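Local atomic coordinates of putative polyketide synthase (PDB entry 6HP2), a protein that serves as the O-methyltransferase domain of a trans-AT polyketide synthase, binds S-adenosyl-L-homocysteine, and probably takes part in making the antibiotic bacillaene. Residues Val62-Glu67 / Glu255-His260. Residues are numbered along the deposited sequence; the frame is centred on the assembly and turned at random.
Sequences VILNPE and EQYIKH
The phenol ring of Y257 meets L64 obliquely, the methyl CD1 of L64 lying 4.3 Å from ring atom CE2, while R61, one turn before L64 in helix 59-64, makes a cation-pi contact with the same ring. The second flat group, the imidazole of H260, makes its bond within its own segment: its edge is presented to the carbonyl of Q256, with O only 6° out of the ring plane. That bond, ND1 of H260 to O of Q256, is 3.0 Å long and nearly straight at 162° at the hydrogen, although the donor sits above the carbonyl plane. The same O also takes a weak bond from N of K259, and N of H260 bonds to O of Y257, so these bonds tie residues 256-260 to one another.

The close contacts between the segments are apolar. L64 alone of residues 62-67 makes them, and it does so with one methyl: CD1 reaches the Y257 ring and also CG2 of I258, at 4.2 Å. With CG anti to the backbone N (chi1 173°), the Y257 ring is carried to the L64 methyl. With no hydrogen bond between the segments and the nearest CA atoms, those of L64 and I258, 9.3 Å apart, this is a light touch.

V265, L268 and Y269 of helix 263-281, together with L261, also pack on L64. The result is a small apolar cluster joining the N-terminal helix 59-64 to the helices 254-258 and 263-281, peripheral to the Rossmann-like methyltransferase core.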
loop_
_atom_site.group_PDB
_atom_site.type_symbol
_atom_site.label_atom_id
_atom_site.label_comp_id
_atom_site.label_asym_id
_atom_site.label_seq_id
_atom_site.Cartn_x
_atom_site.Cartn_y
_atom_site.Cartn_z
ATOM N N VAL A 62 -13.736 14.889 -5.689
ATOM C CA VAL A 62 -12.904 15.276 -4.562
ATOM C C VAL A 62 -11.423 15.125 -4.885
ATOM O O VAL A 62 -10.614 15.983 -4.508
ATOM C CB VAL A 62 -13.286 14.441 -3.328
ATOM C CG1 VAL A 62 -12.322 14.733 -2.219
ATOM C CG2 VAL A 62 -14.713 14.767 -2.928
ATOM N N ILE A 63 -11.045 14.016 -5.541
ATOM C CA ILE A 63 -9.649 13.755 -5.842
ATOM C C ILE A 63 -9.160 14.660 -6.958
ATOM O O ILE A 63 -8.019 15.129 -6.930
ATOM C CB ILE A 63 -9.438 12.275 -6.196
ATOM C CG1 ILE A 63 -9.717 11.381 -4.991
ATOM C CG2 ILE A 63 -8.034 12.087 -6.721
ATOM C CD1 ILE A 63 -8.860 11.693 -3.776
ATOM N N LEU A 64 -9.983 14.882 -7.975
ATOM C CA LEU A 64 -9.552 15.613 -9.167
ATOM C C LEU A 64 -9.738 17.116 -9.048
ATOM O O LEU A 64 -9.280 17.853 -9.931
ATOM C CB LEU A 64 -10.314 15.107 -10.408
ATOM C CG LEU A 64 -10.081 13.638 -10.801
ATOM C CD1 LEU A 64 -10.890 13.303 -12.100
ATOM C CD2 LEU A 64 -8.582 13.337 -10.998
ATOM N N ASN A 65 -10.407 17.587 -8.001
ATOM C CA ASN A 65 -10.623 19.018 -7.788
ATOM C C ASN A 65 -10.431 19.336 -6.314
ATOM O O ASN A 65 -11.351 19.810 -5.640
ATOM C CB ASN A 65 -12.014 19.426 -8.271
ATOM C CG ASN A 65 -12.098 20.893 -8.613
ATOM O OD1 ASN A 65 -11.207 21.677 -8.276
ATOM N ND2 ASN A 65 -13.179 21.274 -9.278
ATOM N N PRO A 66 -9.230 19.080 -5.783
ATOM C CA PRO A 66 -9.030 19.190 -4.333
ATOM C C PRO A 66 -9.123 20.613 -3.822
ATOM O O PRO A 66 -9.473 20.795 -2.649
ATOM C CB PRO A 66 -7.622 18.610 -4.134
ATOM C CG PRO A 66 -6.935 18.821 -5.441
ATOM C CD PRO A 66 -7.999 18.685 -6.493
ATOM N N GLU A 67 -8.828 21.613 -4.659
ATOM C CA GLU A 67 -8.929 23.003 -4.221
ATOM C C GLU A 67 -10.382 23.398 -4.015
ATOM O O GLU A 67 -10.687 24.285 -3.220
ATOM C CB GLU A 67 -8.283 23.958 -5.235
ATOM C CG GLU A 67 -6.796 23.743 -5.484
ATOM C CD GLU A 67 -6.522 22.644 -6.498
ATOM O OE1 GLU A 67 -7.483 21.954 -6.911
ATOM O OE2 GLU A 67 -5.343 22.472 -6.882
ATOM N N GLU A 255 -18.063 8.044 -15.097
ATOM C CA GLU A 255 -17.670 7.896 -16.490
ATOM C C GLU A 255 -18.097 9.113 -17.300
ATOM O O GLU A 255 -17.324 9.619 -18.121
ATOM C CB GLU A 255 -18.273 6.621 -17.072
ATOM C CG GLU A 255 -17.848 5.363 -16.335
ATOM C CD GLU A 255 -17.947 4.117 -17.189
ATOM O OE1 GLU A 255 -19.062 3.795 -17.653
ATOM O OE2 GLU A 255 -16.902 3.467 -17.408
ATOM N N GLN A 256 -19.314 9.615 -17.058
ATOM C CA GLN A 256 -19.742 10.879 -17.645
ATOM C C GLN A 256 -18.883 12.033 -17.150
ATOM O O GLN A 256 -18.437 12.883 -17.939
ATOM C CB GLN A 256 -21.213 11.139 -17.309
ATOM C CG GLN A 256 -22.200 10.380 -18.174
ATOM C CD GLN A 256 -22.303 10.964 -19.572
ATOM O OE1 GLN A 256 -22.653 12.134 -19.748
ATOM N NE2 GLN A 256 -21.993 10.153 -20.576
ATOM N N TYR A 257 -18.646 12.084 -15.839
ATOM C CA TYR A 257 -17.945 13.215 -15.250
ATOM C C TYR A 257 -16.577 13.404 -15.890
ATOM O O TYR A 257 -16.241 14.504 -16.333
ATOM C CB TYR A 257 -17.805 13.028 -13.732
ATOM C CG TYR A 257 -16.938 14.094 -13.072
ATOM C CD1 TYR A 257 -17.352 15.397 -13.014
ATOM C CD2 TYR A 257 -15.711 13.765 -12.479
ATOM C CE1 TYR A 257 -16.569 16.383 -12.429
ATOM C CE2 TYR A 257 -14.931 14.720 -11.875
ATOM C CZ TYR A 257 -15.365 16.053 -11.871
ATOM O OH TYR A 257 -14.604 17.049 -11.286
ATOM N N ILE A 258 -15.778 12.336 -15.972
ATOM C CA ILE A 258 -14.408 12.504 -16.421
ATOM C C ILE A 258 -14.333 12.809 -17.913
ATOM O O ILE A 258 -13.313 13.328 -18.373
ATOM C CB ILE A 258 -13.543 11.276 -16.073
ATOM C CG1 ILE A 258 -14.035 10.046 -16.798
ATOM C CG2 ILE A 258 -13.523 11.036 -14.524
ATOM C CD1 ILE A 258 -13.047 8.896 -16.733
ATOM N N LYS A 259 -15.387 12.526 -18.681
ATOM C CA LYS A 259 -15.402 12.925 -20.091
ATOM C C LYS A 259 -15.551 14.430 -20.279
ATOM O O LYS A 259 -15.442 14.927 -21.424
ATOM C CB LYS A 259 -16.540 12.226 -20.836
ATOM C CG LYS A 259 -16.351 10.737 -21.018
ATOM C CD LYS A 259 -16.970 10.311 -22.359
ATOM C CE LYS A 259 -17.684 8.977 -22.246
ATOM N NZ LYS A 259 -18.923 9.101 -21.431
ATOM N N HIS A 260 -15.887 15.154 -19.211
ATOM C CA HIS A 260 -15.925 16.611 -19.230
ATOM C C HIS A 260 -14.693 17.231 -18.585
ATOM O O HIS A 260 -14.726 18.402 -18.202
ATOM C CB HIS A 260 -17.182 17.102 -18.527
ATOM C CG HIS A 260 -18.442 16.779 -19.260
ATOM N ND1 HIS A 260 -19.066 15.552 -19.164
ATOM C CD2 HIS A 260 -19.191 17.521 -20.115
ATOM C CE1 HIS A 260 -20.154 15.559 -19.920
ATOM N NE2 HIS A 260 -20.253 16.740 -20.504
#